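2',5'-phosphodiesterase 12 (Homo sapiens, PDB 4Z2B) belongs to the endonuclease/exonuclease/phosphatase family of the DNase I-like clan and carries an additional N-terminal domain of the E-set clan. Local coordinates at residues 194-199 and 298-303; 198-203 and 220-225; 272-277 and 309-314; 294-299 and 336-341. All coordinates share one frame; numbering follows the deposited sequence. Where two conformers were deposited one is given.

Contact 1: 194-199 and 298-303; sequences CLQEVD and VANTHL. With 4LC (3-(6-{[(2S,3S)-3-(hydroxymethyl)-2-phenylmorpholin-4-yl]carbonyl}-1-methyl-1H-benzimidazol-2-yl)-1H-indole-6-carbonitrile), chain F.
Cys194 and Gln196 meet Asn300 and His302 across the interior of a DNase I-like fold, where strand 192-198 of one mixed sheet packs on strand 295-302 of the other. The touching parts run only 21° apart, yet they belong to different sheets and are joined through side chains.

The polar links centre on the Asn300 amide, which works in both directions. Its ND2 donates to Leu195 O at 3.1 Å, lying above that carbonyl's plane, while Gln196 NE2 donates to Asn300 OD1 at 2.9 Å with the donor in the carbonyl plane. The two amide planes are 71° apart. Gln196 reaches this acceptor because its chain bends at chi2, which folds the amide back along its own strand; Gln282 gives Asn300 ND2 a second acceptor. These bonds at both ends fix the rotation of the Asn300 amide.

Apolar contact continues at the Cys194 end: Cys194 SG touches Val298 CG1 at 3.6 Å, and Cys194 CB rests against the Asn300 amide carbon.

Toward the ligand pocket, Glu197 and His302 come together with carboxylate and ring planes 24° apart, Glu197 OE2 lying 3.3 Å from His302 CE1 in an oblique approach. The carboxylate is further held by Asn147 and Ala150, and a bound magnesium ion lies about 3 Å from the Glu197 side chain. Water 1 joins Glu197 N to His302 ND1, sitting in the plane of the ring at its edge. Hydroxyl O34 of 3-(6-{[(2S,3S)-3-(hydroxymethyl)-2-phenylmorpholin-4-yl]carbonyl}-1-methyl-1H-benzimidazol-2-yl)-1H-indole-6-carbonitrile (4LC) donates to Glu197 OE2 at 2.6 Å.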
# COMPACT_ATOMS: atom_id res chain seq x y z
N CYS A 194 0.36 0.37 -5.16
CA CYS A 194 -0.28 1.65 -4.87
C CYS A 194 -1.18 1.49 -3.66
O CYS A 194 -2.11 0.67 -3.69
CB CYS A 194 -1.05 2.16 -6.08
SG CYS A 194 0.02 2.66 -7.44
N LEU A 195 -0.86 2.20 -2.58
CA LEU A 195 -1.59 2.08 -1.32
C LEU A 195 -2.30 3.35 -0.91
O LEU A 195 -1.80 4.45 -1.16
CB LEU A 195 -0.60 1.68 -0.21
CG LEU A 195 0.24 0.42 -0.43
CD1 LEU A 195 1.24 0.22 0.72
CD2 LEU A 195 -0.64 -0.84 -0.55
N GLN A 196 -3.46 3.22 -0.25
CA GLN A 196 -4.17 4.40 0.25
C GLN A 196 -4.30 4.21 1.76
O GLN A 196 -4.18 3.07 2.22
CB GLN A 196 -5.56 4.54 -0.41
CG GLN A 196 -5.54 4.56 -1.95
CD GLN A 196 -5.54 3.18 -2.56
OE1 GLN A 196 -6.15 2.23 -2.04
NE2 GLN A 196 -4.81 3.03 -3.67
N GLU A 197 -4.57 5.30 2.52
CA GLU A 197 -4.75 5.32 3.99
C GLU A 197 -3.50 4.83 4.69
O GLU A 197 -3.55 4.01 5.63
CB GLU A 197 -6.00 4.53 4.43
CG GLU A 197 -7.30 5.21 4.03
CD GLU A 197 -8.54 4.71 4.75
OE1 GLU A 197 -8.42 4.19 5.88
OE2 GLU A 197 -9.64 4.82 4.17
N VAL A 198 -2.37 5.34 4.21
CA VAL A 198 -1.07 5.01 4.76
C VAL A 198 -0.74 6.07 5.83
O VAL A 198 -0.57 7.24 5.49
CB VAL A 198 0.03 4.91 3.65
CG1 VAL A 198 1.40 4.62 4.26
CG2 VAL A 198 -0.33 3.86 2.60
N ASP A 199 -0.69 5.66 7.12
CA ASP A 199 -0.26 6.59 8.18
C ASP A 199 1.23 6.89 7.98
O ASP A 199 1.95 6.03 7.49
CB ASP A 199 -0.48 6.01 9.59
CG ASP A 199 -1.88 5.52 9.86
OD1 ASP A 199 -2.16 4.34 9.58
OD2 ASP A 199 -2.68 6.30 10.38
N VAL A 298 2.34 6.08 -13.40
CA VAL A 298 1.61 5.37 -12.34
C VAL A 298 0.90 6.38 -11.45
O VAL A 298 1.54 7.15 -10.71
CB VAL A 298 2.51 4.40 -11.51
CG1 VAL A 298 1.71 3.74 -10.39
CG2 VAL A 298 3.13 3.32 -12.40
N ALA A 299 -0.43 6.39 -11.53
CA ALA A 299 -1.19 7.33 -10.69
C ALA A 299 -1.90 6.59 -9.60
O ALA A 299 -2.28 5.42 -9.75
CB ALA A 299 -2.19 8.10 -11.54
N ASN A 300 -2.11 7.27 -8.48
CA ASN A 300 -2.72 6.65 -7.30
C ASN A 300 -3.57 7.67 -6.61
O ASN A 300 -3.15 8.83 -6.51
CB ASN A 300 -1.61 6.15 -6.36
CG ASN A 300 -2.09 5.47 -5.10
OD1 ASN A 300 -3.18 4.91 -5.06
ND2 ASN A 300 -1.23 5.43 -4.08
N THR A 301 -4.81 7.30 -6.22
CA THR A 301 -5.66 8.28 -5.53
C THR A 301 -6.57 7.60 -4.51
O THR A 301 -6.68 6.37 -4.47
CB THR A 301 -6.46 9.14 -6.56
OG1 THR A 301 -6.90 10.35 -5.93
CG2 THR A 301 -7.68 8.41 -7.15
N HIS A 302 -7.27 8.44 -3.74
CA HIS A 302 -8.28 8.09 -2.76
C HIS A 302 -9.32 9.19 -2.82
O HIS A 302 -9.07 10.31 -2.34
CB HIS A 302 -7.66 7.92 -1.36
CG HIS A 302 -8.63 7.43 -0.31
ND1 HIS A 302 -8.30 7.45 1.03
CD2 HIS A 302 -9.88 6.92 -0.44
CE1 HIS A 302 -9.34 6.95 1.67
NE2 HIS A 302 -10.34 6.67 0.84
N LEU A 303 -10.44 8.92 -3.47
CA LEU A 303 -11.45 9.96 -3.68
C LEU A 303 -12.38 10.11 -2.47
O LEU A 303 -12.39 9.25 -1.58
CB LEU A 303 -12.26 9.69 -4.96
CG LEU A 303 -11.43 9.60 -6.28
CD1 LEU A 303 -12.37 9.57 -7.50
CD2 LEU A 303 -10.47 10.77 -6.42
C13 4LC F . -15.99 5.42 5.84
C17 4LC F . -14.59 5.51 6.38
C20 4LC F . -14.62 7.91 5.78
C01 4LC F . -17.06 4.20 1.60
N05 4LC F . -17.91 4.59 2.73
C06 4LC F . -19.27 4.76 2.79
N07 4LC F . -19.71 5.03 4.00
C08 4LC F . -18.55 5.18 4.77
C09 4LC F . -18.40 5.54 6.11
C11 4LC F . -17.12 5.63 6.64
C14 4LC F . -16.14 5.06 4.50
C16 4LC F . -17.43 4.93 3.99
O18 4LC F . -14.05 4.52 6.82
N19 4LC F . -13.97 6.72 6.36
C23 4LC F . -14.49 9.07 6.73
O26 4LC F . -13.11 9.33 7.04
C27 4LC F . -12.44 8.21 7.63
C29 4LC F . -12.56 6.95 6.75
C31 4LC F . -11.63 7.00 5.54
O34 4LC F . -11.91 5.94 4.63
C36 4LC F . -12.86 8.06 9.09
C37 4LC F . -12.74 9.14 9.95
C39 4LC F . -13.07 9.02 11.30
C41 4LC F . -13.54 7.82 11.79
C43 4LC F . -13.65 6.72 10.95
C45 4LC F . -13.32 6.85 9.60
C47 4LC F . -20.20 4.38 1.72
C48 4LC F . -21.34 3.63 1.86
N50 4LC F . -21.96 3.48 0.65
C52 4LC F . -21.17 4.02 -0.33
C53 4LC F . -21.34 4.05 -1.72
C55 4LC F . -20.40 4.73 -2.49
C56 4LC F . -19.31 5.37 -1.89
C58 4LC F . -19.16 5.35 -0.50
C60 4LC F . -20.08 4.67 0.30
C61 4LC F . -20.51 4.71 -3.92
N62 4LC F . -20.57 4.69 -5.05
O HOH W 1 -5.52 7.83 1.60

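Contact 2: 198-203 and 220-225; sequences VDRAVF and FRIKQH. With EDO (1,2-ethanediol), chain C.
Phe220 reaches from the edge strand 216-222 into the start of helix 200-213, meeting Phe203, Val198 and Arg200 in turn. Its CB sits over the centre of the Phe203 ring, 3.7 Å from the centroid and 5° off the normal, a CH-pi contact. With CG anti to the backbone N (chi1 178°), the ring continues past Phe203 toward the beginning of the helix. CD1 remains close to Phe203 CG and CB; the two rings are oblique, with planes at 49°. Phe220 CE1 comes next, touching Val198 CG1 at 3.8 Å and approaching Val198 O at 3.3 Å, the oxygen lying in the ring plane at its edge. On the other side of the ring, Phe220 CE2 meets Arg200 NH1 at 3.9 Å, while Phe220 CZ approaches Val198 O and Arg200 CG.

Arg200 then crosses Ile222 at about a right angle. Ile222 CD1 lies 3.4 Å above the guanidinium plane, offset toward the rim, so the flat cation rests on aliphatic carbon. Water 2 bridges the backbones, accepting from Arg200 N and donating to His225 O.

Phe231 also meets the Phe203 ring. Together these contacts seat a helix on the outer strands of a mixed sheet, the layered alpha/beta packing of the DNase I-like fold.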
# COMPACT_ATOMS: atom_id res chain seq x y z
N VAL A 198 -2.37 5.34 4.21
CA VAL A 198 -1.07 5.01 4.76
C VAL A 198 -0.74 6.07 5.83
O VAL A 198 -0.57 7.24 5.49
CB VAL A 198 0.03 4.91 3.65
CG1 VAL A 198 1.40 4.62 4.26
CG2 VAL A 198 -0.33 3.86 2.60
N ASP A 199 -0.69 5.66 7.12
CA ASP A 199 -0.26 6.59 8.18
C ASP A 199 1.23 6.89 7.98
O ASP A 199 1.95 6.03 7.49
CB ASP A 199 -0.48 6.01 9.59
CG ASP A 199 -1.88 5.52 9.86
OD1 ASP A 199 -2.16 4.34 9.58
OD2 ASP A 199 -2.68 6.30 10.38
N ARG A 200 1.71 8.12 8.35
CA ARG A 200 3.14 8.45 8.20
C ARG A 200 4.04 7.40 8.84
O ARG A 200 4.99 6.95 8.21
CB ARG A 200 3.46 9.81 8.86
CG ARG A 200 2.97 11.04 8.10
CD ARG A 200 3.58 12.34 8.67
NE ARG A 200 3.16 13.50 7.88
CZ ARG A 200 3.69 13.87 6.72
NH1 ARG A 200 4.70 13.18 6.19
NH2 ARG A 200 3.22 14.93 6.07
N ALA A 201 3.74 7.00 10.10
CA ALA A 201 4.56 6.03 10.83
C ALA A 201 4.46 4.64 10.22
O ALA A 201 5.42 3.88 10.29
CB ALA A 201 4.20 5.99 12.30
N VAL A 202 3.33 4.31 9.57
CA VAL A 202 3.16 3.01 8.91
C VAL A 202 4.13 2.96 7.71
O VAL A 202 4.86 1.99 7.55
CB VAL A 202 1.69 2.81 8.49
CG1 VAL A 202 1.56 1.73 7.42
CG2 VAL A 202 0.81 2.48 9.71
N PHE A 203 4.18 4.04 6.92
CA PHE A 203 5.13 4.14 5.81
C PHE A 203 6.58 3.94 6.32
O PHE A 203 7.27 3.07 5.82
CB PHE A 203 5.01 5.49 5.11
CG PHE A 203 5.91 5.62 3.90
CD1 PHE A 203 5.54 5.06 2.68
CD2 PHE A 203 7.13 6.28 3.99
CE1 PHE A 203 6.36 5.18 1.56
CE2 PHE A 203 7.98 6.37 2.87
CZ PHE A 203 7.58 5.83 1.66
N PHE A 220 5.90 8.69 -0.74
CA PHE A 220 4.70 8.97 0.07
C PHE A 220 4.19 10.38 -0.19
O PHE A 220 4.98 11.32 -0.33
CB PHE A 220 5.07 8.80 1.56
CG PHE A 220 3.95 9.10 2.53
CD1 PHE A 220 3.05 8.11 2.91
CD2 PHE A 220 3.78 10.38 3.06
CE1 PHE A 220 1.99 8.39 3.79
CE2 PHE A 220 2.73 10.66 3.94
CZ PHE A 220 1.84 9.67 4.30
N ARG A 221 2.85 10.55 -0.21
CA ARG A 221 2.22 11.86 -0.35
C ARG A 221 1.10 11.99 0.69
O ARG A 221 0.11 11.27 0.64
CB ARG A 221 1.68 12.08 -1.77
CG ARG A 221 0.79 13.30 -1.94
CD ARG A 221 1.51 14.64 -1.86
NE ARG A 221 0.53 15.72 -1.93
CZ ARG A 221 0.68 16.85 -2.62
NH1 ARG A 221 1.79 17.07 -3.32
NH2 ARG A 221 -0.28 17.77 -2.61
N ILE A 222 1.25 12.95 1.59
CA ILE A 222 0.24 13.15 2.63
C ILE A 222 -1.05 13.76 2.05
O ILE A 222 -1.01 14.52 1.07
CB ILE A 222 0.81 14.05 3.79
CG1 ILE A 222 0.01 13.93 5.12
CG2 ILE A 222 0.97 15.52 3.39
CD1 ILE A 222 0.26 12.56 5.92
N LYS A 223 -2.17 13.42 2.68
CA LYS A 223 -3.46 14.03 2.39
C LYS A 223 -3.67 15.02 3.54
O LYS A 223 -3.27 16.19 3.41
CB LYS A 223 -4.57 12.96 2.26
CG LYS A 223 -5.96 13.51 1.94
CD LYS A 223 -7.09 12.58 2.39
CE LYS A 223 -7.17 11.29 1.61
NZ LYS A 223 -7.75 10.17 2.42
N GLN A 224 -4.15 14.54 4.70
CA GLN A 224 -4.33 15.35 5.90
C GLN A 224 -3.79 14.57 7.14
O GLN A 224 -2.75 14.95 7.69
CB GLN A 224 -5.81 15.74 6.03
CG GLN A 224 -6.16 16.81 7.05
CD GLN A 224 -7.67 17.05 7.10
OE1 GLN A 224 -8.43 16.62 6.22
NE2 GLN A 224 -8.13 17.72 8.15
N HIS A 225 -4.44 13.44 7.49
CA HIS A 225 -4.12 12.60 8.67
C HIS A 225 -3.36 11.30 8.34
O HIS A 225 -2.99 10.54 9.24
CB HIS A 225 -5.44 12.21 9.38
CG HIS A 225 -6.40 13.34 9.53
ND1 HIS A 225 -6.11 14.43 10.35
CD2 HIS A 225 -7.63 13.52 8.99
CE1 HIS A 225 -7.15 15.24 10.25
NE2 HIS A 225 -8.10 14.73 9.46
C1 EDO C . -10.86 10.07 0.95
O1 EDO C . -10.07 11.21 1.12
C2 EDO C . -12.00 10.12 1.97
O2 EDO C . -12.71 11.30 1.73
O HOH W 2 -0.22 9.89 9.38

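Contact 3: 272-277 and 309-314; sequences EKVLQR and GGYIRL. With SO4 (sulfate ion), chain B.
The Tyr311 ring has its own neighbour Ile312 CG1 over one face, 3.5 Å above the plane and offset toward the rim, while Lys273 CG and Val274 CG2 approach obliquely from helix 268-275. The flat guanidinium of Arg277 is engaged at its edge, where a sulfate, probably from the crystallisation liquor, sits along the NE and NH1 side.

Across the two helices the contact is mainly apolar. Val274 CG2 touches Tyr311 CE1 at 3.9 Å, and Ile312 reaches out with two branches, CD1 to Lys273 CG at 3.6 Å and CG2 to Arg277 CG at 3.9 Å. Tyr311 CG occupies the position between backbone N and carbonyl carbon (chi1 80°), which turns the phenol outward across the gap to helix 268-275 and brings OH to 3.2 Å from Lys273 CB. That hydroxyl is hydrogen-bonded to Glu374.

Arg277 bends at chi2 and chi3, curling back over the end of its own helix. Its NH2 gives a bent bond (133°) to Lys273 O at 2.9 Å. NE donates to sulfate O2 and O3, and Arg277 NH1 to sulfate O3 at 2.8 Å; Ser278 N also binds this anion.

Arg313, the residue after Ile312 in helix 310-331, touches 4LC. Chemically, hydrocarbon joins the helices, while the charged end of Arg277 is braced by Lys273 O and lies where the protein can accept an anion.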
# COMPACT_ATOMS: atom_id res chain seq x y z
N GLU A 272 -17.87 25.24 -3.52
CA GLU A 272 -17.30 25.39 -2.17
C GLU A 272 -17.04 24.02 -1.57
O GLU A 272 -15.98 23.80 -1.00
CB GLU A 272 -18.24 26.23 -1.28
CG GLU A 272 -17.71 26.52 0.12
CD GLU A 272 -16.45 27.36 0.24
OE1 GLU A 272 -16.20 28.21 -0.63
OE2 GLU A 272 -15.70 27.13 1.22
N LYS A 273 -17.96 23.09 -1.81
CA LYS A 273 -17.84 21.73 -1.28
C LYS A 273 -16.63 21.03 -1.87
O LYS A 273 -15.88 20.41 -1.12
CB LYS A 273 -19.12 20.93 -1.55
CG LYS A 273 -19.07 19.48 -1.04
CD LYS A 273 -19.27 19.32 0.47
CE LYS A 273 -19.54 17.88 0.80
NZ LYS A 273 -19.99 17.72 2.20
N VAL A 274 -16.43 21.13 -3.20
CA VAL A 274 -15.29 20.51 -3.89
C VAL A 274 -13.96 21.13 -3.40
O VAL A 274 -13.00 20.40 -3.16
CB VAL A 274 -15.46 20.61 -5.43
CG1 VAL A 274 -14.22 20.06 -6.17
CG2 VAL A 274 -16.72 19.88 -5.87
N LEU A 275 -13.91 22.47 -3.28
CA LEU A 275 -12.68 23.18 -2.90
C LEU A 275 -12.32 23.00 -1.42
O LEU A 275 -11.18 23.31 -1.05
CB LEU A 275 -12.71 24.67 -3.31
CG LEU A 275 -12.75 24.91 -4.86
CD1 LEU A 275 -12.81 26.40 -5.20
CD2 LEU A 275 -11.55 24.27 -5.58
N GLN A 276 -13.23 22.43 -0.61
CA GLN A 276 -12.90 22.19 0.80
C GLN A 276 -12.47 20.72 1.00
O GLN A 276 -12.11 20.35 2.12
CB GLN A 276 -14.04 22.62 1.77
CG GLN A 276 -15.38 21.93 1.58
CD GLN A 276 -16.39 22.13 2.70
OE1 GLN A 276 -16.94 21.15 3.24
NE2 GLN A 276 -16.71 23.38 3.02
N ARG A 277 -12.45 19.89 -0.10
CA ARG A 277 -11.99 18.48 -0.06
C ARG A 277 -10.47 18.39 -0.07
O ARG A 277 -9.82 19.17 -0.77
CB ARG A 277 -12.56 17.64 -1.22
CG ARG A 277 -14.08 17.76 -1.40
CD ARG A 277 -14.94 16.90 -0.48
NE ARG A 277 -14.60 16.99 0.95
CZ ARG A 277 -15.05 17.92 1.78
NH1 ARG A 277 -14.69 17.92 3.06
NH2 ARG A 277 -15.82 18.91 1.33
N GLY A 309 -21.56 11.50 -2.33
CA GLY A 309 -20.55 12.39 -2.90
C GLY A 309 -20.28 12.20 -4.38
O GLY A 309 -19.24 12.64 -4.86
N GLY A 310 -21.21 11.56 -5.10
CA GLY A 310 -21.09 11.28 -6.53
C GLY A 310 -20.56 12.40 -7.41
O GLY A 310 -19.62 12.18 -8.19
N TYR A 311 -21.13 13.61 -7.27
CA TYR A 311 -20.71 14.73 -8.11
C TYR A 311 -19.27 15.16 -7.78
O TYR A 311 -18.55 15.59 -8.69
CB TYR A 311 -21.68 15.93 -8.00
CG TYR A 311 -21.52 16.83 -6.79
CD1 TYR A 311 -20.57 17.86 -6.77
CD2 TYR A 311 -22.36 16.71 -5.69
CE1 TYR A 311 -20.44 18.71 -5.68
CE2 TYR A 311 -22.25 17.57 -4.59
CZ TYR A 311 -21.29 18.56 -4.59
OH TYR A 311 -21.17 19.39 -3.52
N ILE A 312 -18.88 15.06 -6.51
CA ILE A 312 -17.54 15.46 -6.05
C ILE A 312 -16.51 14.53 -6.67
O ILE A 312 -15.48 15.00 -7.17
CB ILE A 312 -17.44 15.48 -4.51
CG1 ILE A 312 -18.32 16.61 -3.91
CG2 ILE A 312 -15.97 15.63 -4.05
CD1 ILE A 312 -18.96 16.27 -2.66
N ARG A 313 -16.79 13.21 -6.65
CA ARG A 313 -15.91 12.20 -7.26
C ARG A 313 -15.79 12.41 -8.74
O ARG A 313 -14.71 12.20 -9.29
CB ARG A 313 -16.41 10.80 -6.96
CG ARG A 313 -16.24 10.46 -5.48
CD ARG A 313 -16.68 9.04 -5.20
NE ARG A 313 -18.13 8.86 -5.05
CZ ARG A 313 -18.77 8.94 -3.88
NH1 ARG A 313 -20.07 8.67 -3.81
NH2 ARG A 313 -18.10 9.28 -2.78
N LEU A 314 -16.90 12.81 -9.41
CA LEU A 314 -16.87 13.10 -10.85
C LEU A 314 -15.90 14.27 -11.12
O LEU A 314 -15.06 14.18 -12.02
CB LEU A 314 -18.29 13.46 -11.36
CG LEU A 314 -19.09 12.26 -11.89
CD1 LEU A 314 -20.58 12.57 -11.90
CD2 LEU A 314 -18.63 11.86 -13.28
S SO4 B . -12.06 15.14 2.72
O1 SO4 B . -11.77 13.70 2.78
O2 SO4 B . -11.87 15.62 1.40
O3 SO4 B . -13.46 15.37 3.11
O4 SO4 B . -11.16 15.86 3.63

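Contact 4: 294-299 and 336-341; sequences KRICVA and PVIFCG
Cys297 N and Pro336 O begin a parallel beta ladder between strands 295-302 and 337-342, which belong to a beta-alpha-beta unit with helix 310-331 as the crossover. Over residues 295-299 and 337-341 the axes approach to 4.7 Å and their directions differ by 12°.

Four backbone hydrogen bonds form the ladder. Cys297 N donates to Pro336 O at 2.9 Å, Ile338 N to Cys297 O, Ala299 N to Ile338 O at 2.8 Å, and Cys340 N to Ala299 O. The first three are nearly straight at hydrogen, whereas the last closes to 153°. Weaker CA-H...O contacts supplement them, such as Val337 CA to Cys297 O at 3.4 Å.

Side-chain packing divides between the two faces. Ile338, beside Val298 on one face, extends CD1 to 4.1 Å from Ile296 CD1; on this side Ile338 also touches Thr143 of strand 140-147 in the other sheet. The opposite face carries Cys297, Val337, Ala299 and Phe339, and there Val337 and Phe339 lie against helix 310-331. Cys297 CB meets Val337 CG2 at 4.0 Å. With CG anti to the backbone N, the Phe339 ring stands near its neighbour on the ladder, and Ala299 CB approaches it obliquely, 3.6 Å from Phe339 CD1.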
# COMPACT_ATOMS: atom_id res chain seq x y z
N LYS A 294 10.76 2.13 -22.45
CA LYS A 294 9.49 1.82 -21.81
C LYS A 294 9.36 2.62 -20.51
O LYS A 294 10.12 2.40 -19.56
CB LYS A 294 9.32 0.32 -21.58
CG LYS A 294 8.85 -0.39 -22.85
CD LYS A 294 8.79 -1.89 -22.70
CE LYS A 294 7.80 -2.52 -23.66
NZ LYS A 294 8.10 -2.22 -25.09
N ARG A 295 8.46 3.61 -20.52
CA ARG A 295 8.18 4.47 -19.37
C ARG A 295 6.71 4.35 -19.06
O ARG A 295 5.92 4.15 -19.98
CB ARG A 295 8.59 5.91 -19.64
CG ARG A 295 10.10 6.08 -19.67
CD ARG A 295 10.54 7.28 -20.45
NE ARG A 295 11.93 7.63 -20.13
CZ ARG A 295 12.45 8.83 -20.33
NH1 ARG A 295 11.73 9.78 -20.89
NH2 ARG A 295 13.71 9.08 -19.99
N ILE A 296 6.33 4.40 -17.78
CA ILE A 296 4.91 4.25 -17.42
C ILE A 296 4.54 5.34 -16.43
O ILE A 296 5.34 5.68 -15.57
CB ILE A 296 4.55 2.84 -16.85
CG1 ILE A 296 5.48 2.45 -15.67
CG2 ILE A 296 4.55 1.76 -17.95
CD1 ILE A 296 5.03 1.11 -14.88
N CYS A 297 3.34 5.87 -16.57
CA CYS A 297 2.79 6.89 -15.68
C CYS A 297 1.88 6.19 -14.66
O CYS A 297 0.78 5.76 -15.02
CB CYS A 297 2.03 7.94 -16.48
SG CYS A 297 1.28 9.23 -15.46
N VAL A 298 2.34 6.08 -13.40
CA VAL A 298 1.61 5.37 -12.34
C VAL A 298 0.90 6.38 -11.45
O VAL A 298 1.54 7.15 -10.71
CB VAL A 298 2.51 4.40 -11.51
CG1 VAL A 298 1.71 3.74 -10.39
CG2 VAL A 298 3.13 3.32 -12.40
N ALA A 299 -0.43 6.39 -11.53
CA ALA A 299 -1.19 7.33 -10.69
C ALA A 299 -1.90 6.59 -9.60
O ALA A 299 -2.28 5.42 -9.75
CB ALA A 299 -2.19 8.10 -11.54
N PRO A 336 2.17 4.93 -21.39
CA PRO A 336 1.00 4.20 -20.86
C PRO A 336 0.67 4.59 -19.42
O PRO A 336 1.57 4.89 -18.62
CB PRO A 336 1.43 2.73 -20.93
CG PRO A 336 2.52 2.68 -21.94
CD PRO A 336 3.24 3.98 -21.77
N VAL A 337 -0.63 4.59 -19.11
CA VAL A 337 -1.11 4.95 -17.77
C VAL A 337 -1.65 3.73 -17.03
O VAL A 337 -2.40 2.91 -17.57
CB VAL A 337 -2.17 6.09 -17.84
CG1 VAL A 337 -2.91 6.27 -16.50
CG2 VAL A 337 -1.52 7.40 -18.27
N ILE A 338 -1.25 3.64 -15.75
CA ILE A 338 -1.78 2.71 -14.74
C ILE A 338 -2.38 3.64 -13.67
O ILE A 338 -1.63 4.45 -13.14
CB ILE A 338 -0.73 1.73 -14.15
CG1 ILE A 338 -0.19 0.75 -15.23
CG2 ILE A 338 -1.36 0.95 -12.94
CD1 ILE A 338 1.06 -0.04 -14.81
N PHE A 339 -3.68 3.56 -13.40
CA PHE A 339 -4.30 4.48 -12.44
C PHE A 339 -5.01 3.68 -11.40
O PHE A 339 -6.12 3.17 -11.65
CB PHE A 339 -5.27 5.48 -13.16
CG PHE A 339 -5.85 6.63 -12.35
CD1 PHE A 339 -5.49 6.82 -11.02
CD2 PHE A 339 -6.75 7.52 -12.92
CE1 PHE A 339 -6.01 7.88 -10.27
CE2 PHE A 339 -7.30 8.57 -12.16
CZ PHE A 339 -6.90 8.76 -10.85
N CYS A 340 -4.35 3.53 -10.22
CA CYS A 340 -4.89 2.80 -9.08
C CYS A 340 -5.64 3.72 -8.17
O CYS A 340 -5.38 4.93 -8.13
CB CYS A 340 -3.77 2.11 -8.29
SG CYS A 340 -2.78 0.94 -9.26
N GLY A 341 -6.47 3.12 -7.33
CA GLY A 341 -7.05 3.86 -6.23
C GLY A 341 -8.26 3.27 -5.58
O GLY A 341 -8.84 2.30 -6.07

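How the contacts relate
All four contacts lie within the endonuclease/exonuclease/phosphatase part of the chain. Contacts 1 and 4, with centres about 13 Å apart, share Val298 and Ala299 on strand 295-302: contact 4 pairs that strand within its own sheet, and contact 1 joins it to the facing sheet. Contact 2 shares Val198 and Asp199 with contact 1, its centre about 10 Å away, and continues from strand 192-198 into helix 200-213. Contact 3 is more peripheral, its centre about 18 Å from that of contact 1 and about 24 Å from that of contact 4, yet helix 310-331 directly follows strand 295-302. Contact 2 closes before contacts 3 and 4 open, whereas those two interleave. Contacts 1 and 3 contribute Glu197 and Arg313 to the ligand pocket.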